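Local atomic coordinates of PrgZ (Enterococcus faecalis, PDB entry 4FAJ), a protein that binds a peptide pheromone as a membrane-anchored extracellular receptor of the bacterial solute-binding protein 5 family, with a probable part in peptide transport. Residues R148-K153 with K169-G174; S140-A145 with K189-E194; K217-K220 with D225-V228. All blocks are in the same frame, centred on the assembly; numbering follows the deposited sequence.

Contact 1 (R148-K153 with K169-G174)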
loop_
_atom_site.group_PDB
_atom_site.type_symbol
_atom_site.label_atom_id
_atom_site.label_comp_id
_atom_site.label_asym_id
_atom_site.label_seq_id
_atom_site.Cartn_x
_atom_site.Cartn_y
_atom_site.Cartn_z
ATOM N N ARG A 148 -18.001 7.427 8.081
ATOM C CA ARG A 148 -17.092 8.534 7.851
ATOM C C ARG A 148 -16.182 8.297 6.630
ATOM O O ARG A 148 -15.873 9.234 5.899
ATOM C CB ARG A 148 -16.280 8.732 9.132
ATOM C CG ARG A 148 -15.308 9.850 9.153
ATOM C CD ARG A 148 -14.701 9.904 10.532
ATOM N NE ARG A 148 -13.584 10.818 10.566
ATOM C CZ ARG A 148 -12.303 10.471 10.560
ATOM N NH1 ARG A 148 -11.922 9.194 10.555
ATOM N NH2 ARG A 148 -11.394 11.429 10.599
ATOM N N VAL A 149 -15.765 7.050 6.406
ATOM C CA VAL A 149 -14.937 6.725 5.240
ATOM C C VAL A 149 -15.710 6.900 3.926
ATOM O O VAL A 149 -15.177 7.452 2.966
ATOM C CB VAL A 149 -14.363 5.281 5.306
ATOM C CG1 VAL A 149 -13.582 4.953 4.037
ATOM C CG2 VAL A 149 -13.473 5.120 6.525
ATOM N N VAL A 150 -16.956 6.441 3.882
ATOM C CA VAL A 150 -17.752 6.525 2.641
ATOM C C VAL A 150 -18.404 7.901 2.397
ATOM O O VAL A 150 -18.784 8.216 1.272
ATOM C CB VAL A 150 -18.846 5.451 2.580
ATOM C CG1 VAL A 150 -18.217 4.067 2.504
ATOM C CG2 VAL A 150 -19.791 5.575 3.766
ATOM N N ASP A 151 -18.554 8.695 3.455
ATOM C CA ASP A 151 -19.063 10.078 3.351
ATOM C C ASP A 151 -18.214 10.877 2.347
ATOM O O ASP A 151 -17.026 11.102 2.586
ATOM C CB ASP A 151 -19.021 10.744 4.732
ATOM C CG ASP A 151 -19.652 12.132 4.752
ATOM O OD1 ASP A 151 -19.921 12.716 3.679
ATOM O OD2 ASP A 151 -19.867 12.648 5.865
ATOM N N PRO A 152 -18.817 11.301 1.213
ATOM C CA PRO A 152 -18.051 12.011 0.187
ATOM C C PRO A 152 -17.353 13.257 0.722
ATOM O O PRO A 152 -16.312 13.639 0.197
ATOM C CB PRO A 152 -19.117 12.393 -0.854
ATOM C CG PRO A 152 -20.204 11.428 -0.651
ATOM C CD PRO A 152 -20.225 11.133 0.814
ATOM N N LYS A 153 -17.923 13.865 1.766
ATOM C CA LYS A 153 -17.313 15.013 2.449
ATOM C C LYS A 153 -15.935 14.716 3.023
ATOM O O LYS A 153 -15.113 15.615 3.141
ATOM C CB LYS A 153 -18.222 15.529 3.573
ATOM C CG LYS A 153 -19.412 16.349 3.087
ATOM C CD LYS A 153 -20.397 16.655 4.221
ATOM C CE LYS A 153 -21.371 17.779 3.847
ATOM N NZ LYS A 153 -21.965 17.594 2.483
ATOM N N LYS A 169 -22.017 1.851 -2.864
ATOM C CA LYS A 169 -22.049 2.348 -4.248
ATOM C C LYS A 169 -23.034 3.511 -4.390
ATOM O O LYS A 169 -22.719 4.512 -5.020
ATOM C CB LYS A 169 -22.423 1.221 -5.234
ATOM C CG LYS A 169 -22.602 1.682 -6.701
ATOM C CD LYS A 169 -22.917 0.529 -7.677
ATOM C CE LYS A 169 -23.026 1.054 -9.120
ATOM N NZ LYS A 169 -23.067 -0.017 -10.175
ATOM N N GLU A 170 -24.222 3.366 -3.811
ATOM C CA GLU A 170 -25.267 4.391 -3.914
ATOM C C GLU A 170 -24.912 5.657 -3.123
ATOM O O GLU A 170 -25.446 6.737 -3.392
ATOM C CB GLU A 170 -26.610 3.835 -3.439
ATOM C CG GLU A 170 -27.277 2.860 -4.425
ATOM C CD GLU A 170 -26.643 1.468 -4.464
ATOM O OE1 GLU A 170 -25.600 1.240 -3.807
ATOM O OE2 GLU A 170 -27.195 0.600 -5.174
ATOM N N ILE A 171 -24.026 5.507 -2.139
ATOM C CA ILE A 171 -23.512 6.628 -1.353
ATOM C C ILE A 171 -22.437 7.363 -2.152
ATOM O O ILE A 171 -22.325 8.591 -2.070
ATOM C CB ILE A 171 -22.943 6.140 0.004
ATOM C CG1 ILE A 171 -24.084 5.706 0.922
ATOM C CG2 ILE A 171 -22.154 7.220 0.697
ATOM C CD1 ILE A 171 -23.638 4.951 2.164
ATOM N N ALA A 172 -21.659 6.605 -2.926
ATOM C CA ALA A 172 -20.612 7.159 -3.782
ATOM C C ALA A 172 -21.172 7.981 -4.941
ATOM O O ALA A 172 -20.600 9.005 -5.307
ATOM C CB ALA A 172 -19.729 6.038 -4.315
ATOM N N SER A 173 -22.279 7.521 -5.519
ATOM C CA SER A 173 -22.950 8.256 -6.585
ATOM C C SER A 173 -23.639 9.517 -6.053
ATOM O O SER A 173 -23.899 10.448 -6.812
ATOM C CB SER A 173 -23.975 7.363 -7.306
ATOM O OG SER A 173 -25.220 7.314 -6.618
ATOM N N GLY A 174 -23.932 9.546 -4.752
ATOM C CA GLY A 174 -24.677 10.643 -4.153
ATOM C C GLY A 174 -26.171 10.410 -4.253
ATOM O O GLY A 174 -26.964 11.330 -4.052
#
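I171 meets both V150 and P152, and its CG2 methyl does most of the work. That methyl lies 3.6 Å from V150 O, so a branch of one helix rests on the last helical carbonyl of the other. It also reaches the valine side chain, I171 CG2 standing 4.2 Å from V150 CB. Lying anti to the backbone N, the I171 CG2 branch is aimed across the gap. On the far side of D151 the proline ring takes over: P152 CG is 3.8 Å from I171 O, while P152 CD stays 4.4 Å from I171 CG2. I171 thus touches the neighbour with its side chain and with its carbonyl, and no hydrogen bond crosses; the contact is van der Waals packing, partly of carbon against carbonyl oxygen, and buries 144 Å² in all.

The next shell lies at the two helix ends. Phi/psi ceases to be helical at D151, and its OD1 accepts from K153 N at 3.0 Å with an N-H...O angle of 148°. The donor arrives above the carboxylate, about 50° out of its plane. This Asx turn spans P152 and probably helps to place it beside I171. Within 169-174, G174 N donates a weak 3.3 Å bond to I171 O, and G174 leaves the helix with positive phi. Farther back, R148 NH2 forms a salt bridge with D74, and R148 O is bonded by T154 OG1.

In fold terms this is buried helix-end packing within the solute-binding protein: helix 139-150, followed by an Asx turn, meets the short helix 168-172 away from the annotated zinc sites.

Contact 2 (S140-A145 with K189-E194)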
loop_
_atom_site.group_PDB
_atom_site.type_symbol
_atom_site.label_atom_id
_atom_site.label_comp_id
_atom_site.label_asym_id
_atom_site.label_seq_id
_atom_site.Cartn_x
_atom_site.Cartn_y
_atom_site.Cartn_z
ATOM N N SER A 140 -20.913 0.897 17.947
ATOM C CA SER A 140 -21.206 2.251 17.439
ATOM C C SER A 140 -19.987 3.053 16.978
ATOM O O SER A 140 -20.093 3.833 16.024
ATOM C CB SER A 140 -21.983 3.053 18.484
ATOM O OG SER A 140 -23.331 2.638 18.466
ATOM N N ASP A 141 -18.847 2.872 17.644
ATOM C CA ASP A 141 -17.566 3.414 17.157
ATOM C C ASP A 141 -17.256 2.934 15.727
ATOM O O ASP A 141 -16.799 3.726 14.876
ATOM C CB ASP A 141 -16.385 3.016 18.071
ATOM C CG ASP A 141 -16.405 3.709 19.433
ATOM O OD1 ASP A 141 -16.797 4.893 19.528
ATOM O OD2 ASP A 141 -15.987 3.061 20.425
ATOM N N PHE A 142 -17.468 1.637 15.461
ATOM C CA PHE A 142 -17.234 1.095 14.122
ATOM C C PHE A 142 -18.228 1.639 13.093
ATOM O O PHE A 142 -17.817 2.057 12.001
ATOM C CB PHE A 142 -17.247 -0.448 14.112
ATOM C CG PHE A 142 -16.003 -1.070 14.679
ATOM C CD1 PHE A 142 -14.893 -1.301 13.875
ATOM C CD2 PHE A 142 -15.946 -1.457 16.018
ATOM C CE1 PHE A 142 -13.740 -1.879 14.393
ATOM C CE2 PHE A 142 -14.797 -2.041 16.536
ATOM C CZ PHE A 142 -13.695 -2.246 15.719
ATOM N N VAL A 143 -19.511 1.660 13.445
ATOM C CA VAL A 143 -20.546 2.182 12.547
ATOM C C VAL A 143 -20.209 3.603 12.088
ATOM O O VAL A 143 -20.183 3.882 10.886
ATOM C CB VAL A 143 -21.953 2.166 13.189
ATOM C CG1 VAL A 143 -22.933 2.990 12.361
ATOM C CG2 VAL A 143 -22.462 0.730 13.357
ATOM N N ALA A 144 -19.945 4.490 13.045
ATOM C CA ALA A 144 -19.602 5.883 12.740
ATOM C C ALA A 144 -18.291 6.025 11.955
ATOM O O ALA A 144 -18.193 6.893 11.086
ATOM C CB ALA A 144 -19.547 6.720 14.024
ATOM N N ALA A 145 -17.295 5.188 12.263
ATOM C CA ALA A 145 -16.007 5.217 11.585
ATOM C C ALA A 145 -16.155 4.902 10.108
ATOM O O ALA A 145 -15.590 5.591 9.257
ATOM C CB ALA A 145 -15.014 4.198 12.245
ATOM N N LYS A 189 -21.977 -4.303 21.747
ATOM C CA LYS A 189 -20.905 -5.238 21.354
ATOM C C LYS A 189 -21.124 -6.056 20.086
ATOM O O LYS A 189 -20.251 -6.836 19.732
ATOM C CB LYS A 189 -20.607 -6.204 22.506
ATOM C CG LYS A 189 -20.061 -5.530 23.765
ATOM C CD LYS A 189 -19.537 -6.545 24.790
ATOM C CE LYS A 189 -19.536 -5.971 26.204
ATOM N NZ LYS A 189 -19.436 -7.023 27.249
ATOM N N THR A 190 -22.246 -5.887 19.390
ATOM C CA THR A 190 -22.507 -6.684 18.191
ATOM C C THR A 190 -22.632 -5.788 16.964
ATOM O O THR A 190 -23.300 -4.749 17.002
ATOM C CB THR A 190 -23.757 -7.590 18.357
ATOM O OG1 THR A 190 -23.520 -8.518 19.418
ATOM C CG2 THR A 190 -24.059 -8.386 17.079
ATOM N N LEU A 191 -21.973 -6.211 15.891
ATOM C CA LEU A 191 -22.036 -5.564 14.587
ATOM C C LEU A 191 -22.694 -6.501 13.582
ATOM O O LEU A 191 -22.372 -7.691 13.546
ATOM C CB LEU A 191 -20.625 -5.243 14.106
ATOM C CG LEU A 191 -19.943 -3.979 14.615
ATOM C CD1 LEU A 191 -18.454 -4.007 14.225
ATOM C CD2 LEU A 191 -20.641 -2.731 14.044
ATOM N N GLU A 192 -23.610 -5.976 12.769
ATOM C CA GLU A 192 -24.158 -6.730 11.637
ATOM C C GLU A 192 -23.898 -5.956 10.337
ATOM O O GLU A 192 -24.186 -4.767 10.259
ATOM C CB GLU A 192 -25.657 -6.988 11.808
ATOM C CG GLU A 192 -26.278 -7.790 10.666
ATOM C CD GLU A 192 -27.783 -7.942 10.781
ATOM O OE1 GLU A 192 -28.249 -8.543 11.765
ATOM O OE2 GLU A 192 -28.505 -7.476 9.869
ATOM N N ILE A 193 -23.344 -6.637 9.336
ATOM C CA ILE A 193 -22.983 -6.022 8.048
ATOM C C ILE A 193 -23.645 -6.812 6.937
ATOM O O ILE A 193 -23.589 -8.053 6.947
ATOM C CB ILE A 193 -21.468 -6.087 7.804
ATOM C CG1 ILE A 193 -20.692 -5.408 8.938
ATOM C CG2 ILE A 193 -21.090 -5.463 6.448
ATOM C CD1 ILE A 193 -19.345 -6.048 9.167
ATOM N N GLU A 194 -24.264 -6.109 5.983
ATOM C CA GLU A 194 -24.782 -6.749 4.777
ATOM C C GLU A 194 -23.989 -6.366 3.521
ATOM O O GLU A 194 -23.793 -5.189 3.218
ATOM C CB GLU A 194 -26.267 -6.451 4.560
ATOM C CG GLU A 194 -26.781 -7.112 3.294
ATOM C CD GLU A 194 -28.152 -7.671 3.432
ATOM O OE1 GLU A 194 -28.257 -8.907 3.623
ATOM O OE2 GLU A 194 -29.124 -6.882 3.363
#
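Helix 139-150 packs against the four-stranded antiparallel sheet that includes strand 190-194, and here one strand residue, L191, meets two consecutive helix residues, F142 and V143. The backbones stay well apart, V143 CA and L191 CA being 8.1 Å from each other, which leaves the gap to side chains alone. L191 fills it with a fork. One branch, L191 CD1, touches F142 at the root of the ring, 3.8 Å from CB and 3.9 Å from CG. The other, L191 CD2, turns to the neighbouring residue and lies 4.0 Å from V143 CG2; it is also 4.1 Å from F142 CB. Both leucine methyls thus reach the phenylalanine methylene from the same side.

With CG anti to the carbonyl carbon (chi1 -82°), L191 carries its fork to the helix. The F142 and L191 side chains cross at about a right angle, whereas V143 and L191 run past each other in opposite directions.

Around them, the F142 ring continues onto L94, I125 and P213, and V143 also touches V183 of the edge strand 183-186. L191 itself is fixed by backbone bonding to I123, and D141 OD2 ties the helix start to T138 N and W131 NE1. The result is a helix laid on one face of an antiparallel sheet, joined here by apolar contacts of a single strand leucine.

Contact 3 (K217-K220 with D225-V228)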
loop_
_atom_site.group_PDB
_atom_site.type_symbol
_atom_site.label_atom_id
_atom_site.label_comp_id
_atom_site.label_asym_id
_atom_site.label_seq_id
_atom_site.Cartn_x
_atom_site.Cartn_y
_atom_site.Cartn_z
ATOM N N LYS A 217 -16.036 10.011 20.730
ATOM C CA LYS A 217 -15.769 11.186 21.575
ATOM C C LYS A 217 -14.634 12.053 21.008
ATOM O O LYS A 217 -14.755 13.278 20.930
ATOM C CB LYS A 217 -15.438 10.733 23.003
ATOM C CG LYS A 217 -15.057 11.847 23.978
ATOM C CD LYS A 217 -15.140 11.357 25.431
ATOM C CE LYS A 217 -14.411 12.289 26.381
ATOM N NZ LYS A 217 -12.935 12.129 26.258
ATOM N N ALA A 218 -13.535 11.408 20.622
ATOM C CA ALA A 218 -12.398 12.090 19.995
ATOM C C ALA A 218 -12.763 12.750 18.662
ATOM O O ALA A 218 -12.320 13.871 18.389
ATOM C CB ALA A 218 -11.236 11.119 19.786
ATOM N N ILE A 219 -13.555 12.060 17.845
ATOM C CA ILE A 219 -13.979 12.590 16.550
ATOM C C ILE A 219 -14.867 13.826 16.741
ATOM O O ILE A 219 -14.729 14.814 16.021
ATOM C CB ILE A 219 -14.728 11.522 15.708
ATOM C CG1 ILE A 219 -13.766 10.407 15.266
ATOM C CG2 ILE A 219 -15.418 12.156 14.495
ATOM C CD1 ILE A 219 -12.784 10.824 14.168
ATOM N N LYS A 220 -15.770 13.766 17.712
ATOM C CA LYS A 220 -16.633 14.908 18.013
ATOM C C LYS A 220 -15.816 16.098 18.512
ATOM O O LYS A 220 -16.120 17.243 18.181
ATOM C CB LYS A 220 -17.681 14.537 19.053
ATOM C CG LYS A 220 -18.744 13.573 18.558
ATOM C CD LYS A 220 -19.529 13.063 19.756
ATOM C CE LYS A 220 -20.668 12.157 19.371
ATOM N NZ LYS A 220 -21.541 11.902 20.575
ATOM N N ASP A 225 -9.877 18.572 12.557
ATOM C CA ASP A 225 -8.481 18.512 12.995
ATOM C C ASP A 225 -8.086 17.131 13.541
ATOM O O ASP A 225 -6.975 16.959 14.057
ATOM C CB ASP A 225 -8.213 19.585 14.057
ATOM C CG ASP A 225 -8.499 20.996 13.558
ATOM O OD1 ASP A 225 -8.302 21.261 12.353
ATOM O OD2 ASP A 225 -8.915 21.844 14.380
ATOM N N TYR A 226 -8.976 16.141 13.437
ATOM C CA TYR A 226 -8.588 14.799 13.842
ATOM C C TYR A 226 -7.357 14.346 13.059
ATOM O O TYR A 226 -7.331 14.413 11.836
ATOM C CB TYR A 226 -9.705 13.771 13.678
ATOM C CG TYR A 226 -9.315 12.459 14.323
ATOM C CD1 TYR A 226 -8.585 11.509 13.623
ATOM C CD2 TYR A 226 -9.622 12.202 15.655
ATOM C CE1 TYR A 226 -8.198 10.315 14.220
ATOM C CE2 TYR A 226 -9.242 11.022 16.263
ATOM C CZ TYR A 226 -8.534 10.076 15.542
ATOM O OH TYR A 226 -8.149 8.899 16.146
ATOM N N GLY A 227 -6.340 13.890 13.781
ATOM C CA GLY A 227 -5.125 13.362 13.165
ATOM C C GLY A 227 -4.126 14.422 12.727
ATOM O O GLY A 227 -3.116 14.087 12.119
ATOM N N VAL A 228 -4.388 15.692 13.051
ATOM C CA VAL A 228 -3.468 16.775 12.702
ATOM C C VAL A 228 -2.119 16.591 13.406
ATOM O O VAL A 228 -1.077 16.943 12.859
ATOM C CB VAL A 228 -4.072 18.188 13.001
ATOM C CG1 VAL A 228 -4.023 18.531 14.499
ATOM C CG2 VAL A 228 -3.361 19.266 12.169
#
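A218 is the first residue of helix 216-222 to meet the loop that follows, and it does so against the ring of Y226. Its methyl sits at the rim of the aromatic ring, near the ring plane, with A218 CB 4.0 Å from Y226 CE2. The carbonyl of the same residue approaches the ring loosely, A218 O being 4.2 Å from Y226 CD2.

One step on, I219 comes over a face instead. Its backbone bond to CB does not aim at the ring, but the chain folds there: chi2 of -73° turns CD1 round CG1 and brings the terminal methyl above the tyrosine. I219 CD1 is 3.8 Å from both Y226 CG and Y226 CD2, and 4.0 Å from the ring centroid. The direction to the centroid lies 20° off the ring normal, which qualifies as a CH-pi contact, offset toward the rim and 3.7 Å above the plane. Two successive helix residues thus hold one ring, from edge and from face, with the I219 and Y226 side chains crossing at about a right angle.

Y226 is presented by a type II beta turn from D225 to V228, closed by the bond from V228 N to D225 O (3.1 Å). G227 takes the positive phi at the third position of that turn. Y226 CG stands anti to the backbone N (chi1 -171°), which sends the ring back to the helix. Its hydroxyl is met by a weak hydrogen bond from V234 N.

The short helix 216-222 and its turn lie together beside helix 139-150, where R148 touches both I219 and Y226; V214, just before the helix 216-222, touches I219, while V234 and I233, in the loop leading to strand 239-243, touch A218 and Y226.

Helix 139-150 ties the three contacts together. Contacts 1 and 2 use successive parts of it, and their centres are about 17 Å apart; along the chain contact 1 is nested inside the loop that contact 2 closes. Contact 3 opens later in sequence, yet it meets contact 1 through R148, whose CZ is 3.7 Å from I219 CD1, while its NH2 is 4.1 Å from Y226 CD1. Contacts 1 and 3 have centres about 20 Å apart. Between contacts 2 and 3 there is no touch, the nearest atoms being about 5 Å apart. All three are structural packing away from the annotated zinc sites, 22 to 25 Å from the chain centre.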